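Local coordinates for protein tropomodulin TMD-1 (Caenorhabditis elegans, PDB 1PGV) that probably caps the pointed ends of actin filaments, maintaining their length and dynamics, and is represented here by its C-terminal domain, at residues L36-N50 and A65-N79. Numbering follows the deposited sequence.
Sequences LREDDTDLKEVNINN and AACNSKHIEKFSLAN
A65 rests its CB against both CB of L36 and CG of R37 in a leucine-rich-repeat-like solenoid, the fold of the tropomodulin C-terminal domain. Such solenoids stack their chain in register, and segments 36-50 and 65-79 illustrate how: the ends of helices 29-37 and 56-66 meet, and strand 45-47 pairs with strand 74-76 within a beta-alpha-beta unit. L36 continues the apolar seam, CD1 on A66 and CD2 toward CB of I72, with CB of S69 beside it. The hydroxyl of S69 closes an ST turn and also donates to a water that bridges to the carbonyls of D40 and L43. At K70 the backbone N gives a bond of 2.8 Å to OD1 of D39, whose CG, swung anti to its own N (chi1 -172°), carries the carboxylate there; the donor sits on the syn side, 32° out of plane. Over one face of the H71 imidazole, CA of T41 makes a CH-pi contact, 3.6 Å from the ring centroid, and CG of K70 lies on the opposite face, toward the rim. Next, the carbonyl of K44 receives both E73 N and K74 N, starting the parallel strand pairing at the sheet's edge. F75 and V46 lie side by side on one face, CE1 of F75 3.8 Å from CG1 of V46, and F75 packs on L62 and I63 of helix 56-66. A78 N reaches OD1 of N49 at 2.7 Å, 41° above its carbonyl plane. Finally, N79 ND2 bonds N50 OD1 at 3.0 Å, in the carbonyl plane and on a lone pair.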
loop_
_atom_site.group_PDB
_atom_site.type_symbol
_atom_site.label_atom_id
_atom_site.label_comp_id
_atom_site.label_asym_id
_atom_site.label_seq_id
_atom_site.Cartn_x
_atom_site.Cartn_y
_atom_site.Cartn_z
ATOM N N LEU A 36 -12.149 -9.773 -9.623
ATOM C CA LEU A 36 -10.875 -9.115 -9.909
ATOM C C LEU A 36 -10.158 -9.798 -11.074
ATOM O O LEU A 36 -9.585 -9.133 -11.936
ATOM C CB LEU A 36 -9.986 -9.115 -8.661
ATOM C CG LEU A 36 -10.420 -8.155 -7.549
ATOM C CD1 LEU A 36 -9.627 -8.421 -6.285
ATOM C CD2 LEU A 36 -10.230 -6.717 -8.015
ATOM N N ARG A 37 -10.200 -11.126 -11.099
ATOM C CA ARG A 37 -9.559 -11.885 -12.167
ATOM C C ARG A 37 -10.142 -11.530 -13.530
ATOM O O ARG A 37 -9.426 -11.485 -14.530
ATOM C CB ARG A 37 -9.722 -13.389 -11.935
ATOM C CG ARG A 37 -8.877 -13.949 -10.810
ATOM C CD ARG A 37 -9.112 -15.442 -10.652
ATOM N NE ARG A 37 -8.256 -16.027 -9.625
ATOM C CZ ARG A 37 -8.443 -17.235 -9.101
ATOM N NH1 ARG A 37 -9.459 -17.985 -9.511
ATOM N NH2 ARG A 37 -7.618 -17.693 -8.169
ATOM N N GLU A 38 -11.447 -11.276 -13.560
ATOM C CA GLU A 38 -12.128 -10.933 -14.801
ATOM C C GLU A 38 -12.064 -9.432 -15.063
ATOM O O GLU A 38 -12.713 -8.923 -15.977
ATOM C CB GLU A 38 -13.587 -11.395 -14.740
ATOM C CG GLU A 38 -13.740 -12.884 -14.467
ATOM C CD GLU A 38 -15.189 -13.331 -14.423
ATOM O OE1 GLU A 38 -15.969 -12.760 -13.631
ATOM O OE2 GLU A 38 -15.548 -14.261 -15.177
ATOM N N ASP A 39 -11.279 -8.731 -14.251
ATOM C CA ASP A 39 -11.105 -7.291 -14.393
ATOM C C ASP A 39 -12.442 -6.543 -14.371
ATOM O O ASP A 39 -12.717 -5.695 -15.224
ATOM C CB ASP A 39 -10.337 -6.996 -15.686
ATOM C CG ASP A 39 -9.944 -5.541 -15.814
ATOM O OD1 ASP A 39 -9.705 -4.894 -14.774
ATOM O OD2 ASP A 39 -9.857 -5.049 -16.957
ATOM N N ASP A 40 -13.260 -6.867 -13.376
ATOM C CA ASP A 40 -14.572 -6.250 -13.194
ATOM C C ASP A 40 -14.440 -4.730 -13.161
ATOM O O ASP A 40 -13.712 -4.179 -12.333
ATOM C CB ASP A 40 -15.191 -6.754 -11.892
ATOM C CG ASP A 40 -16.620 -6.301 -11.710
ATOM O OD1 ASP A 40 -16.841 -5.094 -11.486
ATOM O OD2 ASP A 40 -17.520 -7.159 -11.795
ATOM N N THR A 41 -15.159 -4.055 -14.053
ATOM C CA THR A 41 -15.097 -2.599 -14.144
ATOM C C THR A 41 -15.739 -1.848 -12.977
ATOM O O THR A 41 -15.458 -0.666 -12.772
ATOM C CB THR A 41 -15.759 -2.103 -15.450
ATOM O OG1 THR A 41 -15.653 -0.677 -15.531
ATOM C CG2 THR A 41 -17.226 -2.505 -15.488
ATOM N N ASP A 42 -16.584 -2.529 -12.207
ATOM C CA ASP A 42 -17.277 -1.889 -11.091
ATOM C C ASP A 42 -16.685 -2.138 -9.707
ATOM O O ASP A 42 -16.970 -1.395 -8.766
ATOM C CB ASP A 42 -18.747 -2.310 -11.102
ATOM C CG ASP A 42 -19.394 -2.110 -12.460
ATOM O OD1 ASP A 42 -19.911 -3.094 -13.026
ATOM O OD2 ASP A 42 -19.379 -0.967 -12.963
ATOM N N LEU A 43 -15.873 -3.180 -9.569
ATOM C CA LEU A 43 -15.260 -3.476 -8.279
ATOM C C LEU A 43 -14.077 -2.534 -8.063
ATOM O O LEU A 43 -12.978 -2.784 -8.560
ATOM C CB LEU A 43 -14.796 -4.934 -8.234
ATOM C CG LEU A 43 -14.156 -5.413 -6.925
ATOM C CD1 LEU A 43 -15.050 -5.075 -5.742
ATOM C CD2 LEU A 43 -13.916 -6.912 -7.006
ATOM N N LYS A 44 -14.316 -1.453 -7.323
ATOM C CA LYS A 44 -13.293 -0.447 -7.051
ATOM C C LYS A 44 -12.697 -0.548 -5.654
ATOM O O LYS A 44 -11.585 -0.070 -5.410
ATOM C CB LYS A 44 -13.876 0.955 -7.226
ATOM C CG LYS A 44 -14.531 1.199 -8.575
ATOM C CD LYS A 44 -13.545 1.054 -9.714
ATOM C CE LYS A 44 -14.215 1.344 -11.050
ATOM N NZ LYS A 44 -14.823 2.702 -11.083
ATOM N N GLU A 45 -13.442 -1.143 -4.731
ATOM C CA GLU A 45 -12.963 -1.286 -3.365
ATOM C C GLU A 45 -13.117 -2.698 -2.827
ATOM O O GLU A 45 -14.188 -3.301 -2.908
ATOM C CB GLU A 45 -13.680 -0.300 -2.434
ATOM C CG GLU A 45 -13.455 -0.594 -0.950
ATOM C CD GLU A 45 -13.792 0.573 -0.039
ATOM O OE1 GLU A 45 -14.825 1.237 -0.270
ATOM O OE2 GLU A 45 -13.026 0.815 0.923
ATOM N N VAL A 46 -12.020 -3.222 -2.293
ATOM C CA VAL A 46 -11.997 -4.548 -1.697
ATOM C C VAL A 46 -11.475 -4.323 -0.290
ATOM O O VAL A 46 -10.349 -3.863 -0.102
ATOM C CB VAL A 46 -11.049 -5.503 -2.451
ATOM C CG1 VAL A 46 -10.976 -6.839 -1.725
ATOM C CG2 VAL A 46 -11.539 -5.708 -3.869
ATOM N N ASN A 47 -12.302 -4.630 0.701
ATOM C CA ASN A 47 -11.926 -4.431 2.088
ATOM C C ASN A 47 -12.119 -5.718 2.876
ATOM O O ASN A 47 -13.252 -6.157 3.082
ATOM C CB ASN A 47 -12.792 -3.325 2.700
ATOM C CG ASN A 47 -12.323 -2.905 4.077
ATOM O OD1 ASN A 47 -11.955 -3.739 4.907
ATOM N ND2 ASN A 47 -12.349 -1.603 4.336
ATOM N N ILE A 48 -11.019 -6.333 3.307
ATOM C CA ILE A 48 -11.118 -7.556 4.095
ATOM C C ILE A 48 -10.539 -7.331 5.485
ATOM O O ILE A 48 -10.030 -8.259 6.120
ATOM C CB ILE A 48 -10.389 -8.742 3.425
ATOM C CG1 ILE A 48 -8.890 -8.451 3.310
ATOM C CG2 ILE A 48 -11.000 -9.016 2.059
ATOM C CD1 ILE A 48 -8.087 -9.624 2.767
ATOM N N ASN A 49 -10.620 -6.089 5.953
ATOM C CA ASN A 49 -10.113 -5.740 7.273
ATOM C C ASN A 49 -10.723 -6.642 8.341
ATOM O O ASN A 49 -11.918 -6.936 8.307
ATOM C CB ASN A 49 -10.439 -4.280 7.615
ATOM C CG ASN A 49 -9.620 -3.283 6.809
ATOM O OD1 ASN A 49 -8.674 -3.653 6.114
ATOM N ND2 ASN A 49 -9.976 -2.007 6.913
ATOM N N ASN A 50 -9.887 -7.084 9.279
ATOM C CA ASN A 50 -10.317 -7.927 10.391
ATOM C C ASN A 50 -10.738 -9.352 10.045
ATOM O O ASN A 50 -11.246 -10.069 10.905
ATOM C CB ASN A 50 -11.454 -7.238 11.146
ATOM C CG ASN A 50 -11.140 -5.796 11.467
ATOM O OD1 ASN A 50 -10.144 -5.493 12.127
ATOM N ND2 ASN A 50 -11.991 -4.888 10.996
ATOM N N ALA A 65 -5.204 -12.002 -7.707
ATOM C CA ALA A 65 -6.345 -11.649 -8.549
ATOM C C ALA A 65 -6.376 -10.141 -8.793
ATOM O O ALA A 65 -6.612 -9.685 -9.914
ATOM C CB ALA A 65 -7.634 -12.097 -7.881
ATOM N N ALA A 66 -6.131 -9.373 -7.735
ATOM C CA ALA A 66 -6.136 -7.915 -7.821
ATOM C C ALA A 66 -5.192 -7.385 -8.899
ATOM O O ALA A 66 -5.408 -6.297 -9.440
ATOM C CB ALA A 66 -5.776 -7.316 -6.466
ATOM N N CYS A 67 -4.146 -8.148 -9.214
ATOM C CA CYS A 67 -3.183 -7.733 -10.232
ATOM C C CYS A 67 -3.791 -7.667 -11.627
ATOM O O CYS A 67 -3.284 -6.962 -12.497
ATOM C CB CYS A 67 -1.988 -8.687 -10.264
ATOM S SG CYS A 67 -0.987 -8.651 -8.774
ATOM N N ASN A 68 -4.876 -8.406 -11.837
ATOM C CA ASN A 68 -5.541 -8.432 -13.137
ATOM C C ASN A 68 -6.550 -7.303 -13.329
ATOM O O ASN A 68 -7.054 -7.093 -14.435
ATOM C CB ASN A 68 -6.234 -9.778 -13.325
ATOM C CG ASN A 68 -5.266 -10.937 -13.237
ATOM O OD1 ASN A 68 -4.334 -11.037 -14.033
ATOM N ND2 ASN A 68 -5.474 -11.814 -12.261
ATOM N N SER A 69 -6.837 -6.574 -12.257
ATOM C CA SER A 69 -7.794 -5.476 -12.325
ATOM C C SER A 69 -7.165 -4.112 -12.583
ATOM O O SER A 69 -6.230 -3.709 -11.894
ATOM C CB SER A 69 -8.605 -5.403 -11.032
ATOM O OG SER A 69 -9.332 -4.185 -10.970
ATOM N N LYS A 70 -7.686 -3.400 -13.577
ATOM C CA LYS A 70 -7.183 -2.070 -13.880
ATOM C C LYS A 70 -8.187 -1.059 -13.344
ATOM O O LYS A 70 -8.154 0.116 -13.697
ATOM C CB LYS A 70 -6.999 -1.889 -15.390
ATOM C CG LYS A 70 -8.236 -2.166 -16.226
ATOM C CD LYS A 70 -7.939 -1.944 -17.705
ATOM C CE LYS A 70 -9.102 -2.376 -18.583
ATOM N NZ LYS A 70 -10.354 -1.635 -18.261
ATOM N N HIS A 71 -9.066 -1.530 -12.465
ATOM C CA HIS A 71 -10.100 -0.683 -11.888
ATOM C C HIS A 71 -10.032 -0.528 -10.372
ATOM O O HIS A 71 -10.446 0.496 -9.833
ATOM C CB HIS A 71 -11.472 -1.233 -12.288
ATOM C CG HIS A 71 -11.667 -1.329 -13.770
ATOM N ND1 HIS A 71 -11.898 -0.226 -14.564
ATOM C CD2 HIS A 71 -11.636 -2.393 -14.606
ATOM C CE1 HIS A 71 -12.000 -0.606 -15.825
ATOM N NE2 HIS A 71 -11.845 -1.917 -15.878
ATOM N N ILE A 72 -9.511 -1.534 -9.674
ATOM C CA ILE A 72 -9.441 -1.455 -8.220
ATOM C C ILE A 72 -8.770 -0.163 -7.757
ATOM O O ILE A 72 -7.696 0.201 -8.235
ATOM C CB ILE A 72 -8.708 -2.682 -7.627
ATOM C CG1 ILE A 72 -8.696 -2.586 -6.099
ATOM C CG2 ILE A 72 -7.303 -2.781 -8.202
ATOM C CD1 ILE A 72 -8.157 -3.834 -5.404
ATOM N N GLU A 73 -9.423 0.528 -6.826
ATOM C CA GLU A 73 -8.934 1.794 -6.297
ATOM C C GLU A 73 -8.530 1.725 -4.836
ATOM O O GLU A 73 -7.669 2.483 -4.386
ATOM C CB GLU A 73 -10.008 2.876 -6.466
ATOM C CG GLU A 73 -10.211 3.313 -7.904
ATOM C CD GLU A 73 -11.383 4.264 -8.068
ATOM O OE1 GLU A 73 -11.758 4.934 -7.082
ATOM O OE2 GLU A 73 -11.916 4.346 -9.192
ATOM N N LYS A 74 -9.163 0.831 -4.086
ATOM C CA LYS A 74 -8.855 0.686 -2.671
ATOM C C LYS A 74 -8.767 -0.782 -2.285
ATOM O O LYS A 74 -9.656 -1.573 -2.594
ATOM C CB LYS A 74 -9.919 1.376 -1.817
ATOM C CG LYS A 74 -10.062 2.864 -2.080
ATOM C CD LYS A 74 -11.110 3.484 -1.163
ATOM C CE LYS A 74 -11.261 4.976 -1.421
ATOM N NZ LYS A 74 -12.238 5.599 -0.481
ATOM N N PHE A 75 -7.678 -1.140 -1.613
ATOM C CA PHE A 75 -7.467 -2.515 -1.185
ATOM C C PHE A 75 -7.002 -2.458 0.262
ATOM O O PHE A 75 -5.929 -1.935 0.559
ATOM C CB PHE A 75 -6.420 -3.181 -2.083
ATOM C CG PHE A 75 -6.284 -4.667 -1.871
ATOM C CD1 PHE A 75 -7.322 -5.406 -1.311
ATOM C CD2 PHE A 75 -5.128 -5.333 -2.268
ATOM C CE1 PHE A 75 -7.211 -6.789 -1.152
ATOM C CE2 PHE A 75 -5.008 -6.716 -2.114
ATOM C CZ PHE A 75 -6.053 -7.442 -1.556
ATOM N N SER A 76 -7.829 -2.970 1.170
ATOM C CA SER A 76 -7.495 -2.933 2.586
ATOM C C SER A 76 -7.477 -4.326 3.202
ATOM O O SER A 76 -8.435 -5.092 3.066
ATOM C CB SER A 76 -8.495 -2.049 3.334
ATOM O OG SER A 76 -8.048 -1.771 4.650
ATOM N N LEU A 77 -6.372 -4.644 3.873
ATOM C CA LEU A 77 -6.196 -5.937 4.526
ATOM C C LEU A 77 -5.681 -5.705 5.939
ATOM O O LEU A 77 -4.829 -6.451 6.429
ATOM C CB LEU A 77 -5.172 -6.797 3.778
ATOM C CG LEU A 77 -5.196 -6.890 2.255
ATOM C CD1 LEU A 77 -4.636 -5.605 1.655
ATOM C CD2 LEU A 77 -4.351 -8.084 1.813
ATOM N N ALA A 78 -6.186 -4.663 6.586
ATOM C CA ALA A 78 -5.765 -4.339 7.940
ATOM C C ALA A 78 -6.221 -5.405 8.925
ATOM O O ALA A 78 -7.313 -5.956 8.804
ATOM C CB ALA A 78 -6.323 -2.981 8.356
ATOM N N ASN A 79 -5.368 -5.695 9.898
ATOM C CA ASN A 79 -5.685 -6.674 10.925
ATOM C C ASN A 79 -6.241 -7.986 10.371
ATOM O O ASN A 79 -7.341 -8.407 10.732
ATOM C CB ASN A 79 -6.674 -6.060 11.916
ATOM C CG ASN A 79 -6.866 -6.909 13.152
ATOM O OD1 ASN A 79 -5.896 -7.362 13.765
ATOM N ND2 ASN A 79 -8.122 -7.117 13.538
HETATM O O HOH W 1 -11.942 -4.564 -10.421
HETATM O O HOH W 2 -13.837 4.001 1.090
#